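Local coordinates for dTDP-4-dehydrorhamnose reductase (PDB 3SC6), which catalyses the NADP-dependent interconversion of dTDP-4-dehydrorhamnose and dTDP-L-rhamnose in the rhamnose biosynthetic pathway, at residues K5-L17 and Q22-D36. Residues are numbered along the deposited sequence; the frame is centred on the assembly and turned at random.
Sequences KERVIITGANGQL and QEELNPEEYDIYPFD. With NAP (NADP nicotinamide-adenine-dinucleotide phosphate), chain G.
Val-8 and Ile-32 are bridge partners on two parallel strands, 6-11 and 30-35, and illustrate how a nucleotide-binding fold is stitched together. The backbone of Val-8 grips both neighbours of Ile-32: its N donates to Asp-31 O (3.1 Å), and its O accepts from Tyr-33 N in a nearly linear bond (170°). The ladder continues through Ile-10, whose N donates to Tyr-33 O and whose O accepts from Phe-35 N.

The side chain of Val-8 can be followed outward from CB, which points to the sheet face shared with Tyr-30 and Ile-32. CG1, anti to the carbonyl carbon (chi1 -59°), approaches the Tyr-30 ring obliquely, meeting its CD1 and CE1. CG2, set between the backbone N and the carbonyl carbon, meets Ile-32 CA and Asp-31 O, and Val-8 CG2 also lies 4.1 Å from Leu-25 CD1. Further along this face, Ile-10 CD1 lies 4.1 Å from Gln-22 CA and also touches Leu-25 CD1 and Ile-32 CG2. On the other face, Ile-9 CG2 comes within 3.9 Å of Phe-35 CD2, and helix 45-55 packs against both residues.

Beyond the strands, Ala-13 N donates to Phe-35 O (3.2 Å), and Ala-13 CB rests on Pro-34 CB. This anchors the turn that leads to Gln-16 N and Leu-17 N, which bind the NADP pyrophosphate, as is characteristic of the first beta-alpha-beta unit of a Rossmann fold.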
loop_
_atom_site.group_PDB
_atom_site.type_symbol
_atom_site.label_atom_id
_atom_site.label_comp_id
_atom_site.label_asym_id
_atom_site.label_seq_id
_atom_site.Cartn_x
_atom_site.Cartn_y
_atom_site.Cartn_z
ATOM N N LYS A 5 9.077 10.318 23.828
ATOM C CA LYS A 5 8.226 11.157 22.938
ATOM C C LYS A 5 8.890 11.150 21.554
ATOM O O LYS A 5 9.412 12.169 21.099
ATOM C CB LYS A 5 8.166 12.582 23.485
ATOM C CG LYS A 5 7.171 13.521 22.801
ATOM C CD LYS A 5 5.721 13.064 23.029
ATOM C CE LYS A 5 4.711 14.052 22.443
ATOM N NZ LYS A 5 3.300 13.658 22.704
ATOM N N GLU A 6 8.868 10.001 20.888
ATOM C CA GLU A 6 9.482 9.876 19.564
ATOM C C GLU A 6 8.836 10.747 18.475
ATOM O O GLU A 6 7.701 11.189 18.599
ATOM C CB GLU A 6 9.577 8.409 19.157
ATOM C CG GLU A 6 10.448 7.608 20.118
ATOM C CD GLU A 6 10.558 6.150 19.749
ATOM O OE1 GLU A 6 9.967 5.738 18.729
ATOM O OE2 GLU A 6 11.239 5.411 20.488
ATOM N N ARG A 7 9.585 10.953 17.398
ATOM C CA ARG A 7 9.177 11.783 16.268
ATOM C C ARG A 7 9.012 10.916 15.036
ATOM O O ARG A 7 9.882 10.098 14.750
ATOM C CB ARG A 7 10.356 12.688 16.015
ATOM C CG ARG A 7 10.825 13.323 17.284
ATOM C CD ARG A 7 12.220 13.807 17.128
ATOM N NE ARG A 7 12.758 14.087 18.442
ATOM C CZ ARG A 7 14.043 14.273 18.692
ATOM N NH1 ARG A 7 14.439 14.501 19.940
ATOM N NH2 ARG A 7 14.935 14.188 17.709
ATOM N N VAL A 8 7.930 11.112 14.288
ATOM C CA VAL A 8 7.698 10.318 13.088
ATOM C C VAL A 8 7.346 11.195 11.900
ATOM O O VAL A 8 6.493 12.067 12.000
ATOM C CB VAL A 8 6.539 9.308 13.284
ATOM C CG1 VAL A 8 6.838 8.378 14.437
ATOM C CG2 VAL A 8 5.244 10.028 13.543
ATOM N N ILE A 9 8.027 10.974 10.782
ATOM C CA ILE A 9 7.771 11.729 9.563
ATOM C C ILE A 9 7.004 10.847 8.590
ATOM O O ILE A 9 7.299 9.662 8.459
ATOM C CB ILE A 9 9.066 12.216 8.876
ATOM C CG1 ILE A 9 9.765 13.266 9.739
ATOM C CG2 ILE A 9 8.755 12.851 7.532
ATOM C CD1 ILE A 9 11.024 13.844 9.100
ATOM N N ILE A 10 6.004 11.428 7.927
ATOM C CA ILE A 10 5.190 10.703 6.954
ATOM C C ILE A 10 5.275 11.398 5.598
ATOM O O ILE A 10 4.869 12.548 5.460
ATOM C CB ILE A 10 3.715 10.626 7.376
ATOM C CG1 ILE A 10 3.584 9.928 8.730
ATOM C CG2 ILE A 10 2.916 9.876 6.338
ATOM C CD1 ILE A 10 2.156 9.796 9.214
ATOM N N THR A 11 5.819 10.702 4.606
ATOM C CA THR A 11 5.946 11.262 3.265
ATOM C C THR A 11 4.703 10.880 2.454
ATOM O O THR A 11 4.299 9.721 2.441
ATOM C CB THR A 11 7.217 10.759 2.561
ATOM O OG1 THR A 11 7.160 9.335 2.418
ATOM C CG2 THR A 11 8.454 11.138 3.362
ATOM N N GLY A 12 4.107 11.855 1.774
ATOM C CA GLY A 12 2.901 11.613 0.976
ATOM C C GLY A 12 1.697 11.539 1.908
ATOM O O GLY A 12 0.859 10.643 1.793
ATOM N N ALA A 13 1.621 12.503 2.826
ATOM C CA ALA A 13 0.549 12.591 3.822
ATOM C C ALA A 13 -0.866 12.816 3.283
ATOM O O ALA A 13 -1.832 12.505 3.976
ATOM C CB ALA A 13 0.885 13.671 4.841
ATOM N N ASN A 14 -1.002 13.367 2.077
ATOM C CA ASN A 14 -2.336 13.607 1.507
ATOM C C ASN A 14 -2.956 12.406 0.797
ATOM O O ASN A 14 -4.139 12.433 0.453
ATOM C CB ASN A 14 -2.331 14.817 0.567
ATOM C CG ASN A 14 -2.008 16.108 1.285
ATOM O OD1 ASN A 14 -1.762 16.116 2.492
ATOM N ND2 ASN A 14 -2.017 17.214 0.549
ATOM N N GLY A 15 -2.168 11.354 0.587
ATOM C CA GLY A 15 -2.653 10.146 -0.083
ATOM C C GLY A 15 -3.542 9.300 0.807
ATOM O O GLY A 15 -3.808 9.658 1.951
ATOM N N GLN A 16 -3.994 8.168 0.280
ATOM C CA GLN A 16 -4.865 7.261 1.031
ATOM C C GLN A 16 -4.314 6.890 2.410
ATOM O O GLN A 16 -5.034 7.001 3.402
ATOM C CB GLN A 16 -5.144 5.992 0.224
ATOM C CG GLN A 16 -5.872 6.237 -1.089
ATOM C CD GLN A 16 -6.113 4.958 -1.876
ATOM O OE1 GLN A 16 -6.761 4.978 -2.924
ATOM N NE2 GLN A 16 -5.597 3.839 -1.372
ATOM N N LEU A 17 -3.058 6.437 2.474
ATOM C CA LEU A 17 -2.448 6.060 3.759
ATOM C C LEU A 17 -2.102 7.243 4.635
ATOM O O LEU A 17 -2.607 7.363 5.748
ATOM C CB LEU A 17 -1.174 5.231 3.578
ATOM C CG LEU A 17 -1.260 3.832 3.000
ATOM C CD1 LEU A 17 0.138 3.235 2.919
ATOM C CD2 LEU A 17 -2.148 2.987 3.896
ATOM N N GLN A 22 -1.895 9.304 9.563
ATOM C CA GLN A 22 -1.667 10.502 10.355
ATOM C C GLN A 22 -2.662 10.632 11.515
ATOM O O GLN A 22 -2.333 11.183 12.563
ATOM C CB GLN A 22 -1.806 11.714 9.433
ATOM C CG GLN A 22 -1.701 13.071 10.099
ATOM C CD GLN A 22 -1.890 14.204 9.102
ATOM O OE1 GLN A 22 -1.953 13.976 7.890
ATOM N NE2 GLN A 22 -1.978 15.432 9.606
ATOM N N GLU A 23 -3.875 10.125 11.318
ATOM C CA GLU A 23 -4.917 10.189 12.340
ATOM C C GLU A 23 -4.937 8.995 13.282
ATOM O O GLU A 23 -5.456 9.093 14.389
ATOM C CB GLU A 23 -6.291 10.254 11.669
ATOM C CG GLU A 23 -6.514 11.451 10.765
ATOM C CD GLU A 23 -7.883 11.429 10.108
ATOM O OE1 GLU A 23 -8.633 10.452 10.330
ATOM O OE2 GLU A 23 -8.208 12.380 9.362
ATOM N N GLU A 24 -4.383 7.868 12.847
ATOM C CA GLU A 24 -4.377 6.660 13.674
ATOM C C GLU A 24 -3.156 6.448 14.582
ATOM O O GLU A 24 -3.167 5.552 15.427
ATOM C CB GLU A 24 -4.665 5.440 12.799
ATOM C CG GLU A 24 -6.040 5.544 12.133
ATOM C CD GLU A 24 -6.379 4.364 11.253
ATOM O OE1 GLU A 24 -5.546 3.437 11.141
ATOM O OE2 GLU A 24 -7.490 4.365 10.676
ATOM N N LEU A 25 -2.109 7.250 14.410
ATOM C CA LEU A 25 -0.927 7.121 15.261
ATOM C C LEU A 25 -1.238 7.920 16.520
ATOM O O LEU A 25 -1.615 9.089 16.435
ATOM C CB LEU A 25 0.332 7.655 14.582
ATOM C CG LEU A 25 0.778 6.923 13.320
ATOM C CD1 LEU A 25 1.998 7.604 12.721
ATOM C CD2 LEU A 25 1.075 5.462 13.633
ATOM N N ASN A 26 -1.093 7.284 17.679
ATOM C CA ASN A 26 -1.375 7.936 18.955
ATOM C C ASN A 26 -0.521 9.195 19.140
ATOM O O ASN A 26 0.702 9.106 19.249
ATOM C CB ASN A 26 -1.145 6.947 20.106
ATOM C CG ASN A 26 -1.524 7.519 21.461
ATOM O OD1 ASN A 26 -2.013 8.641 21.565
ATOM N ND2 ASN A 26 -1.317 6.730 22.507
ATOM N N PRO A 27 -1.167 10.377 19.173
ATOM C CA PRO A 27 -0.442 11.641 19.340
ATOM C C PRO A 27 0.222 11.807 20.707
ATOM O O PRO A 27 1.141 12.610 20.838
ATOM C CB PRO A 27 -1.521 12.706 19.125
ATOM C CG PRO A 27 -2.804 12.024 19.414
ATOM C CD PRO A 27 -2.621 10.589 19.037
ATOM N N GLU A 28 -0.243 11.075 21.716
ATOM C CA GLU A 28 0.348 11.165 23.055
ATOM C C GLU A 28 1.410 10.079 23.199
ATOM O O GLU A 28 1.482 9.381 24.206
ATOM C CB GLU A 28 -0.719 11.044 24.145
ATOM C CG GLU A 28 -1.764 12.153 24.101
ATOM C CD GLU A 28 -2.789 12.040 25.216
ATOM O OE1 GLU A 28 -2.712 11.069 26.001
ATOM O OE2 GLU A 28 -3.671 12.924 25.311
ATOM N N GLU A 29 2.236 9.966 22.164
ATOM C CA GLU A 29 3.314 8.990 22.100
ATOM C C GLU A 29 4.337 9.445 21.060
ATOM O O GLU A 29 5.544 9.295 21.260
ATOM C CB GLU A 29 2.761 7.612 21.720
ATOM C CG GLU A 29 3.811 6.507 21.636
ATOM C CD GLU A 29 3.227 5.148 21.248
ATOM O OE1 GLU A 29 2.005 5.055 20.999
ATOM O OE2 GLU A 29 4.001 4.171 21.187
ATOM N N TYR A 30 3.841 10.003 19.954
ATOM C CA TYR A 30 4.693 10.487 18.876
ATOM C C TYR A 30 4.351 11.902 18.420
ATOM O O TYR A 30 3.209 12.341 18.537
ATOM C CB TYR A 30 4.511 9.616 17.626
ATOM C CG TYR A 30 4.843 8.151 17.754
ATOM C CD1 TYR A 30 6.133 7.699 17.537
ATOM C CD2 TYR A 30 3.857 7.212 18.023
ATOM C CE1 TYR A 30 6.444 6.357 17.626
ATOM C CE2 TYR A 30 4.159 5.863 18.111
ATOM C CZ TYR A 30 5.458 5.443 17.912
ATOM O OH TYR A 30 5.782 4.111 17.995
ATOM N N ASP A 31 5.355 12.607 17.901
ATOM C CA ASP A 31 5.176 13.958 17.372
ATOM C C ASP A 31 5.046 13.663 15.893
ATOM O O ASP A 31 6.040 13.374 15.226
ATOM C CB ASP A 31 6.374 14.876 17.625
ATOM C CG ASP A 31 6.586 15.178 19.089
ATOM O OD1 ASP A 31 5.751 14.758 19.911
ATOM O OD2 ASP A 31 7.577 15.869 19.411
ATOM N N ILE A 32 3.824 13.720 15.382
ATOM C CA ILE A 32 3.572 13.428 13.975
ATOM C C ILE A 32 3.849 14.604 13.047
ATOM O O ILE A 32 3.196 15.641 13.139
ATOM C CB ILE A 32 2.119 12.969 13.774
ATOM C CG1 ILE A 32 1.803 11.784 14.705
ATOM C CG2 ILE A 32 1.883 12.614 12.313
ATOM C CD1 ILE A 32 0.379 11.284 14.611
ATOM N N TYR A 33 4.818 14.426 12.150
ATOM C CA TYR A 33 5.192 15.460 11.191
ATOM C C TYR A 33 4.852 15.032 9.771
ATOM O O TYR A 33 5.691 14.465 9.078
ATOM C CB TYR A 33 6.687 15.755 11.262
ATOM C CG TYR A 33 7.163 16.281 12.589
ATOM C CD1 TYR A 33 7.200 17.646 12.841
ATOM C CD2 TYR A 33 7.592 15.418 13.585
ATOM C CE1 TYR A 33 7.643 18.136 14.051
ATOM C CE2 TYR A 33 8.034 15.898 14.799
ATOM C CZ TYR A 33 8.058 17.257 15.026
ATOM O OH TYR A 33 8.497 17.738 16.234
ATOM N N PRO A 34 3.616 15.299 9.332
ATOM C CA PRO A 34 3.209 14.931 7.984
ATOM C C PRO A 34 3.660 15.962 6.959
ATOM O O PRO A 34 3.701 17.152 7.261
ATOM C CB PRO A 34 1.686 14.936 8.079
ATOM C CG PRO A 34 1.395 15.986 9.082
ATOM C CD PRO A 34 2.509 15.913 10.088
ATOM N N PHE A 35 4.002 15.501 5.760
ATOM C CA PHE A 35 4.444 16.383 4.680
ATOM C C PHE A 35 3.814 16.023 3.352
ATOM O O PHE A 35 3.771 14.861 2.962
ATOM C CB PHE A 35 5.965 16.374 4.520
ATOM C CG PHE A 35 6.704 16.995 5.657
ATOM C CD1 PHE A 35 7.036 18.339 5.614
ATOM C CD2 PHE A 35 7.071 16.251 6.762
ATOM C CE1 PHE A 35 7.725 18.930 6.652
ATOM C CE2 PHE A 35 7.757 16.838 7.807
ATOM C CZ PHE A 35 8.084 18.180 7.750
ATOM N N ASP A 36 3.341 17.045 2.654
ATOM C CA ASP A 36 2.718 16.863 1.365
ATOM C C ASP A 36 3.827 16.912 0.319
ATOM O O ASP A 36 5.005 17.066 0.647
ATOM C CB ASP A 36 1.692 17.983 1.114
ATOM C CG ASP A 36 0.937 17.820 -0.211
ATOM O OD1 ASP A 36 1.075 16.754 -0.857
ATOM O OD2 ASP A 36 0.189 18.752 -0.595
HETATM P PA NAP G . -1.692 7.643 -3.182
HETATM O O1A NAP G . -1.368 7.935 -4.627
HETATM O O2A NAP G . -2.973 8.188 -2.587
HETATM O O5B NAP G . -0.468 8.129 -2.258
HETATM C C5B NAP G . 0.779 8.545 -2.807
HETATM C C4B NAP G . 1.022 10.002 -2.430
HETATM O O4B NAP G . 2.369 10.375 -2.764
HETATM C C3B NAP G . 0.086 10.953 -3.175
HETATM O O3B NAP G . -0.664 11.770 -2.272
HETATM C C2B NAP G . 1.006 11.811 -4.013
HETATM O O2B NAP G . 0.542 13.156 -4.118
HETATM C C1B NAP G . 2.331 11.710 -3.267
HETATM N N9A NAP G . 3.489 12.101 -4.116
HETATM C C8A NAP G . 3.581 12.052 -5.458
HETATM N N7A NAP G . 4.792 12.529 -5.828
HETATM C C5A NAP G . 5.448 12.885 -4.708
HETATM C C6A NAP G . 6.783 13.467 -4.432
HETATM N N6A NAP G . 7.637 13.751 -5.446
HETATM N N1A NAP G . 7.127 13.698 -3.144
HETATM C C2A NAP G . 6.273 13.411 -2.142
HETATM N N3A NAP G . 5.053 12.885 -2.374
HETATM C C4A NAP G . 4.623 12.618 -3.635
HETATM O O3 NAP G . -1.653 6.042 -2.963
HETATM P PN NAP G . -1.582 5.351 -1.500
HETATM O O1N NAP G . -2.335 4.044 -1.573
HETATM O O2N NAP G . -1.905 6.361 -0.427
HETATM O O5D NAP G . -0.021 5.006 -1.357
HETATM C C5D NAP G . 0.448 4.186 -0.286
HETATM C C4D NAP G . 1.559 3.255 -0.769
HETATM O O4D NAP G . 1.049 1.925 -0.946
HETATM C C3D NAP G . 2.162 3.685 -2.103
HETATM O O3D NAP G . 3.581 3.818 -1.983
HETATM C C2D NAP G . 1.814 2.580 -3.078
HETATM O O2D NAP G . 2.905 2.341 -3.967
HETATM C C1D NAP G . 1.513 1.379 -2.188
HETATM N N1N NAP G . 0.516 0.458 -2.755
HETATM C C2N NAP G . -0.724 0.895 -3.035
HETATM C C3N NAP G . -1.681 0.033 -3.569
HETATM C C7N NAP G . -3.060 0.554 -3.875
HETATM O O7N NAP G . -3.291 1.744 -3.715
HETATM N N7N NAP G . -4.008 -0.276 -4.307
HETATM C C4N NAP G . -1.338 -1.295 -3.806
HETATM C C5N NAP G . -0.055 -1.723 -3.505
HETATM C C6N NAP G . 0.859 -0.821 -2.973
HETATM P P2B NAP G . -0.112 13.695 -5.490
HETATM O O1X NAP G . -0.692 15.029 -5.086
HETATM O O2X NAP G . 1.044 13.789 -6.456
HETATM O O3X NAP G . -1.136 12.649 -5.855
HETATM O O HOH W 1 6.163 13.939 1.556
HETATM O O HOH W 2 1.028 13.988 -0.425
#